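Local coordinates for terminal oxygenase component of carbazole (Janthinobacterium sp., PDB 7BUG), which is the terminal oxygenase of carbazole 1,9a-dioxygenase, which dioxygenates carbazole at its angular C-9a and adjacent C-1 positions, using a Rieske [2Fe-2S] cluster and a mononuclear iron, at residues F25-Y30 against L137-P142; W29-F34 against Y295-L300. One frame throughout, in Å; residues are numbered along the deposited sequence.

In the fold
Strand 28-32 has two partners here, strands 132-137 and 293-303, and lies at an edge of the six-stranded antiparallel sheet on the Rieske side of the chain. Interaction 1 ties its entrance to the chain leaving strand 132-137, the strand beside it. Interaction 2 takes over at W29-F34, which packs on strand 293-303 of the Bet v 1-like catalytic region. The contacts share W29 and Y30, and their centres lie about 16 Å apart. On the strand of interaction 2, the side chain of Q298, pointing away from W29-F34, comes within about 7 Å of that of the iron ligand D333. At interaction 1, the side chain of W29 is about 5 Å from a bound 2-methoxyethanol.

Interaction 1 (F25-Y30 against L137-P142); sequences FRNHWY and LGDGDP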
loop_
_atom_site.group_PDB
_atom_site.type_symbol
_atom_site.label_atom_id
_atom_site.label_comp_id
_atom_site.label_asym_id
_atom_site.label_seq_id
_atom_site.Cartn_x
_atom_site.Cartn_y
_atom_site.Cartn_z
ATOM N N PHE A 25 -19.397 -3.600 16.399
ATOM C CA PHE A 25 -19.841 -3.499 17.806
ATOM C C PHE A 25 -19.339 -4.711 18.563
ATOM O O PHE A 25 -19.682 -5.872 18.242
ATOM C CB PHE A 25 -21.360 -3.367 17.862
ATOM C CG PHE A 25 -21.844 -2.113 17.185
ATOM C CD1 PHE A 25 -21.390 -0.851 17.570
ATOM C CD2 PHE A 25 -22.844 -2.203 16.231
ATOM C CE1 PHE A 25 -21.931 0.296 16.988
ATOM C CE2 PHE A 25 -23.385 -1.046 15.680
ATOM C CZ PHE A 25 -22.892 0.198 16.019
ATOM N N ARG A 26 -18.610 -4.448 19.638
ATOM C CA ARG A 26 -18.164 -5.474 20.576
ATOM C C ARG A 26 -19.356 -5.921 21.434
ATOM O O ARG A 26 -20.329 -5.177 21.524
ATOM C CB ARG A 26 -16.973 -4.977 21.392
ATOM C CG ARG A 26 -16.255 -6.060 22.182
ATOM C CD ARG A 26 -15.048 -5.457 22.898
ATOM N NE ARG A 26 -14.326 -6.518 23.551
ATOM C CZ ARG A 26 -13.510 -7.365 22.912
ATOM N NH1 ARG A 26 -13.140 -7.128 21.656
ATOM N NH2 ARG A 26 -12.953 -8.348 23.594
ATOM N N ASN A 27 -19.257 -7.107 22.020
ATOM C CA ASN A 27 -20.241 -7.669 22.967
ATOM C C ASN A 27 -21.535 -8.044 22.235
ATOM O O ASN A 27 -22.628 -7.887 22.792
ATOM C CB ASN A 27 -20.436 -6.691 24.136
ATOM C CG ASN A 27 -19.127 -6.394 24.816
ATOM O OD1 ASN A 27 -18.423 -7.323 25.185
ATOM N ND2 ASN A 27 -18.743 -5.132 24.953
ATOM N N HIS A 28 -21.436 -8.603 21.010
ATOM C CA HIS A 28 -22.537 -9.255 20.300
ATOM C C HIS A 28 -22.038 -10.579 19.721
ATOM O O HIS A 28 -20.831 -10.763 19.574
ATOM C CB HIS A 28 -23.106 -8.390 19.160
ATOM C CG HIS A 28 -23.705 -7.090 19.552
ATOM N ND1 HIS A 28 -25.050 -6.945 19.716
ATOM C CD2 HIS A 28 -23.149 -5.893 19.793
ATOM C CE1 HIS A 28 -25.270 -5.668 20.064
ATOM N NE2 HIS A 28 -24.150 -4.993 20.097
ATOM N N TRP A 29 -22.983 -11.434 19.431
ATOM C CA TRP A 29 -22.819 -12.673 18.676
ATOM C C TRP A 29 -22.726 -12.346 17.189
ATOM O O TRP A 29 -23.547 -11.568 16.717
ATOM C CB TRP A 29 -23.986 -13.609 18.923
ATOM C CG TRP A 29 -24.088 -14.170 20.302
ATOM C CD1 TRP A 29 -24.919 -13.747 21.297
ATOM C CD2 TRP A 29 -23.392 -15.320 20.804
ATOM N NE1 TRP A 29 -24.765 -14.535 22.401
ATOM C CE2 TRP A 29 -23.885 -15.529 22.116
ATOM C CE3 TRP A 29 -22.438 -16.201 20.295
ATOM C CZ2 TRP A 29 -23.401 -16.549 22.923
ATOM C CZ3 TRP A 29 -22.011 -17.241 21.067
ATOM C CH2 TRP A 29 -22.483 -17.411 22.366
ATOM N N TYR A 30 -21.805 -13.037 16.518
ATOM C CA TYR A 30 -21.676 -12.967 15.047
ATOM C C TYR A 30 -21.494 -14.354 14.442
ATOM O O TYR A 30 -20.674 -15.120 14.926
ATOM C CB TYR A 30 -20.432 -12.155 14.663
ATOM C CG TYR A 30 -20.548 -10.704 15.025
ATOM C CD1 TYR A 30 -21.191 -9.813 14.195
ATOM C CD2 TYR A 30 -20.049 -10.227 16.208
ATOM C CE1 TYR A 30 -21.275 -8.462 14.510
ATOM C CE2 TYR A 30 -20.169 -8.901 16.572
ATOM C CZ TYR A 30 -20.768 -8.002 15.710
ATOM O OH TYR A 30 -20.852 -6.703 16.110
ATOM N N LEU A 137 -18.152 -12.060 20.300
ATOM C CA LEU A 137 -16.914 -11.249 20.331
ATOM C C LEU A 137 -17.114 -10.170 21.399
ATOM O O LEU A 137 -17.495 -9.074 21.088
ATOM C CB LEU A 137 -16.594 -10.688 18.956
ATOM C CG LEU A 137 -15.146 -10.310 18.666
ATOM C CD1 LEU A 137 -14.592 -9.250 19.607
ATOM C CD2 LEU A 137 -14.239 -11.520 18.672
ATOM N N GLY A 138 -16.890 -10.578 22.628
ATOM C CA GLY A 138 -17.127 -9.714 23.784
ATOM C C GLY A 138 -16.592 -10.339 25.031
ATOM O O GLY A 138 -16.139 -11.480 25.036
ATOM N N ASP A 139 -16.796 -9.612 26.107
ATOM C CA ASP A 139 -16.175 -9.869 27.416
ATOM C C ASP A 139 -17.293 -10.210 28.394
ATOM O O ASP A 139 -18.420 -9.750 28.186
ATOM C CB ASP A 139 -15.463 -8.612 27.891
ATOM C CG ASP A 139 -14.513 -8.114 26.825
ATOM O OD1 ASP A 139 -13.664 -8.964 26.368
ATOM O OD2 ASP A 139 -14.717 -6.939 26.389
ATOM N N GLY A 140 -17.033 -11.098 29.322
ATOM C CA GLY A 140 -18.040 -11.440 30.340
ATOM C C GLY A 140 -19.068 -12.429 29.831
ATOM O O GLY A 140 -18.885 -13.042 28.751
ATOM N N ASP A 141 -20.119 -12.637 30.618
ATOM C CA ASP A 141 -21.166 -13.652 30.373
ATOM C C ASP A 141 -21.942 -13.225 29.132
ATOM O O ASP A 141 -22.483 -12.111 29.106
ATOM C CB ASP A 141 -22.053 -13.758 31.620
ATOM C CG ASP A 141 -21.261 -13.895 32.914
ATOM O OD1 ASP A 141 -20.161 -14.455 32.864
ATOM O OD2 ASP A 141 -21.740 -13.415 33.956
ATOM N N PRO A 142 -22.062 -14.061 28.092
ATOM C CA PRO A 142 -22.812 -13.646 26.925
ATOM C C PRO A 142 -24.314 -13.662 27.198
ATOM O O PRO A 142 -24.791 -14.444 28.056
ATOM C CB PRO A 142 -22.511 -14.721 25.870
ATOM C CG PRO A 142 -22.062 -15.916 26.654
ATOM C CD PRO A 142 -21.453 -15.377 27.930
HETATM O O HOH W 1 -16.304 -4.873 26.716
#
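R26 and D139 meet in a side-on salt bridge: NE of R26 donates to OD2 of D139 over 2.9 Å, while NH2 reaches OD1, each oxygen being met on its syn side. The bonds are almost straight, and the carboxylate is turned 28° from the guanidinium plane. With CG anti to the backbone N (chi1 -168°), the extended R26 chain runs past G138 to reach D139. L137, the residue most covered here, brings CD1 to 3.3 Å from NH1 of R26 and meets Y30 through its CB. Its backbone works too: L137 O accepts from N27 N at 2.8 Å, and L137 N gives a more bent bond to H28 O. N27 adds a side-chain bond, its OD1 accepting from D139 N at 3.0 Å, with the donor almost straight out from the end of the amide C=O, while a water links its ND2 to D139 OD2. Farther along, P142 CB rests 3.6 Å from CZ2 of W29, whose NE1 bonds to P143 O. Because K122 also pairs with D139 OD1, and E51 forms a salt bridge and Q377 a hydrogen bond with NH1 of R26, the pair belongs to a wider network of charges and hydrogen bonds, which would probably keep R26 protonated and D139 ionised.

Interaction 2 (W29-F34 against Y295-L300); sequences WYPVMF and YYFQTL
F34 is held at both ends: its backbone N hydrogen-bonds to OE1 of E37, while its ring stacks on F297. No hydrogen bond crosses between the segments; this is orthogonal packing of two strands, strand 28-32 at the edge of the Rieske-side sheet and strand 293-303 of the Bet v 1-like sheet. The axes of the short segments 29-32 and 295-300 approach to 8.1 Å, at 87° to each other. F297 has the largest share of the buried surface. A chi1 of -171° turns its ring away from the backbone N and into the bend at P31-F34, where M33 N and M33 O both lie 3.6 Å from F297 CE2. P31 covers one face, its CB 3.7 Å from the F297 ring centroid and almost on the ring normal, a CH-pi contact. F34 covers the opposite face from the far side of the bend, in an offset stack with centroids 4.6 Å apart and planes tilted by 24°. The ring is thus sandwiched between a proline and a phenylalanine of the same short segment, while N164 of the neighbouring strand 158-167 also touches it. Y295, two residues earlier, offers a ring face to V32 O, which sits above the rim, 4.1 Å from Y295 CZ. The contact also buries P31 O, which has no hydrogen-bonding partner in the model. Q298 O lies at the edge of the F34 ring, near its plane, 4.1 Å from F34 CZ.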
loop_
_atom_site.group_PDB
_atom_site.type_symbol
_atom_site.label_atom_id
_atom_site.label_comp_id
_atom_site.label_asym_id
_atom_site.label_seq_id
_atom_site.Cartn_x
_atom_site.Cartn_y
_atom_site.Cartn_z
ATOM N N TRP A 29 -22.983 -11.434 19.431
ATOM C CA TRP A 29 -22.819 -12.673 18.676
ATOM C C TRP A 29 -22.726 -12.346 17.189
ATOM O O TRP A 29 -23.547 -11.568 16.717
ATOM C CB TRP A 29 -23.986 -13.609 18.923
ATOM C CG TRP A 29 -24.088 -14.170 20.302
ATOM C CD1 TRP A 29 -24.919 -13.747 21.297
ATOM C CD2 TRP A 29 -23.392 -15.320 20.804
ATOM N NE1 TRP A 29 -24.765 -14.535 22.401
ATOM C CE2 TRP A 29 -23.885 -15.529 22.116
ATOM C CE3 TRP A 29 -22.438 -16.201 20.295
ATOM C CZ2 TRP A 29 -23.401 -16.549 22.923
ATOM C CZ3 TRP A 29 -22.011 -17.241 21.067
ATOM C CH2 TRP A 29 -22.483 -17.411 22.366
ATOM N N TYR A 30 -21.805 -13.037 16.518
ATOM C CA TYR A 30 -21.676 -12.967 15.047
ATOM C C TYR A 30 -21.494 -14.354 14.442
ATOM O O TYR A 30 -20.674 -15.120 14.926
ATOM C CB TYR A 30 -20.432 -12.155 14.663
ATOM C CG TYR A 30 -20.548 -10.704 15.025
ATOM C CD1 TYR A 30 -21.191 -9.813 14.195
ATOM C CD2 TYR A 30 -20.049 -10.227 16.208
ATOM C CE1 TYR A 30 -21.275 -8.462 14.510
ATOM C CE2 TYR A 30 -20.169 -8.901 16.572
ATOM C CZ TYR A 30 -20.768 -8.002 15.710
ATOM O OH TYR A 30 -20.852 -6.703 16.110
ATOM N N PRO A 31 -22.145 -14.630 13.317
ATOM C CA PRO A 31 -21.879 -15.852 12.567
ATOM C C PRO A 31 -20.613 -15.732 11.735
ATOM O O PRO A 31 -20.358 -14.660 11.209
ATOM C CB PRO A 31 -23.119 -16.038 11.713
ATOM C CG PRO A 31 -23.521 -14.654 11.390
ATOM C CD PRO A 31 -23.203 -13.844 12.647
ATOM N N VAL A 32 -19.824 -16.801 11.669
ATOM C CA VAL A 32 -18.526 -16.704 10.937
ATOM C C VAL A 32 -18.345 -17.850 9.953
ATOM O O VAL A 32 -17.496 -17.702 9.074
ATOM C CB VAL A 32 -17.369 -16.660 11.933
ATOM C CG1 VAL A 32 -17.432 -15.366 12.760
ATOM C CG2 VAL A 32 -17.328 -17.854 12.826
ATOM N N MET A 33 -19.064 -18.946 10.118
ATOM C CA MET A 33 -18.913 -20.114 9.211
ATOM C C MET A 33 -20.063 -21.068 9.495
ATOM O O MET A 33 -20.846 -20.811 10.408
ATOM C CB MET A 33 -17.587 -20.838 9.421
ATOM C CG MET A 33 -17.475 -21.538 10.714
ATOM S SD MET A 33 -15.815 -22.295 10.906
ATOM C CE MET A 33 -14.843 -20.840 11.225
ATOM N N PHE A 34 -20.200 -22.082 8.656
ATOM C CA PHE A 34 -21.233 -23.135 8.842
ATOM C C PHE A 34 -20.630 -24.294 9.622
ATOM O O PHE A 34 -19.446 -24.548 9.590
ATOM C CB PHE A 34 -21.824 -23.557 7.499
ATOM C CG PHE A 34 -22.576 -22.446 6.823
ATOM C CD1 PHE A 34 -23.833 -22.071 7.263
ATOM C CD2 PHE A 34 -21.980 -21.719 5.812
ATOM C CE1 PHE A 34 -24.528 -21.027 6.648
ATOM C CE2 PHE A 34 -22.679 -20.692 5.198
ATOM C CZ PHE A 34 -23.914 -20.309 5.646
ATOM N N TYR A 295 -17.711 -10.413 6.257
ATOM C CA TYR A 295 -18.373 -11.652 5.786
ATOM C C TYR A 295 -19.809 -11.322 5.384
ATOM O O TYR A 295 -20.542 -10.659 6.098
ATOM C CB TYR A 295 -18.486 -12.744 6.843
ATOM C CG TYR A 295 -17.225 -13.387 7.296
ATOM C CD1 TYR A 295 -16.611 -14.288 6.446
ATOM C CD2 TYR A 295 -16.666 -13.149 8.550
ATOM C CE1 TYR A 295 -15.443 -14.904 6.810
ATOM C CE2 TYR A 295 -15.487 -13.763 8.926
ATOM C CZ TYR A 295 -14.905 -14.678 8.060
ATOM O OH TYR A 295 -13.736 -15.334 8.339
ATOM N N TYR A 296 -20.211 -11.726 4.195
ATOM C CA TYR A 296 -21.606 -11.628 3.729
ATOM C C TYR A 296 -22.197 -13.007 3.949
ATOM O O TYR A 296 -21.961 -13.979 3.155
ATOM C CB TYR A 296 -21.638 -11.131 2.285
ATOM C CG TYR A 296 -23.022 -11.070 1.708
ATOM C CD1 TYR A 296 -24.125 -10.653 2.431
ATOM C CD2 TYR A 296 -23.227 -11.316 0.349
ATOM C CE1 TYR A 296 -25.386 -10.565 1.876
ATOM C CE2 TYR A 296 -24.471 -11.172 -0.230
ATOM C CZ TYR A 296 -25.577 -10.832 0.524
ATOM O OH TYR A 296 -26.865 -10.749 0.004
ATOM N N PHE A 297 -22.842 -13.153 5.100
ATOM C CA PHE A 297 -23.264 -14.455 5.619
ATOM C C PHE A 297 -24.755 -14.582 5.332
ATOM O O PHE A 297 -25.592 -13.959 6.006
ATOM C CB PHE A 297 -22.892 -14.584 7.102
ATOM C CG PHE A 297 -23.096 -15.968 7.674
ATOM C CD1 PHE A 297 -24.310 -16.412 8.142
ATOM C CD2 PHE A 297 -22.016 -16.793 7.826
ATOM C CE1 PHE A 297 -24.435 -17.682 8.685
ATOM C CE2 PHE A 297 -22.117 -18.076 8.360
ATOM C CZ PHE A 297 -23.344 -18.504 8.803
ATOM N N GLN A 298 -25.075 -15.278 4.233
ATOM C CA GLN A 298 -26.430 -15.255 3.659
ATOM C C GLN A 298 -27.132 -16.567 4.067
ATOM O O GLN A 298 -26.462 -17.648 3.958
ATOM C CB GLN A 298 -26.360 -15.285 2.130
ATOM C CG GLN A 298 -25.940 -14.011 1.447
ATOM C CD GLN A 298 -25.746 -14.316 -0.035
ATOM O OE1 GLN A 298 -24.966 -15.193 -0.398
ATOM N NE2 GLN A 298 -26.533 -13.656 -0.865
ATOM N N THR A 299 -28.373 -16.498 4.537
ATOM C CA THR A 299 -29.174 -17.697 4.863
ATOM C C THR A 299 -30.588 -17.542 4.313
ATOM O O THR A 299 -31.075 -16.431 4.197
ATOM C CB THR A 299 -29.260 -18.002 6.369
ATOM O OG1 THR A 299 -30.098 -17.040 6.997
ATOM C CG2 THR A 299 -27.899 -18.029 7.047
ATOM N N LEU A 300 -31.166 -18.673 3.893
ATOM C CA LEU A 300 -32.599 -18.759 3.576
ATOM C C LEU A 300 -33.200 -19.764 4.550
ATOM O O LEU A 300 -32.596 -20.840 4.780
ATOM C CB LEU A 300 -32.819 -19.240 2.136
ATOM C CG LEU A 300 -32.242 -18.327 1.052
ATOM C CD1 LEU A 300 -32.515 -18.944 -0.329
ATOM C CD2 LEU A 300 -32.849 -16.951 1.133
#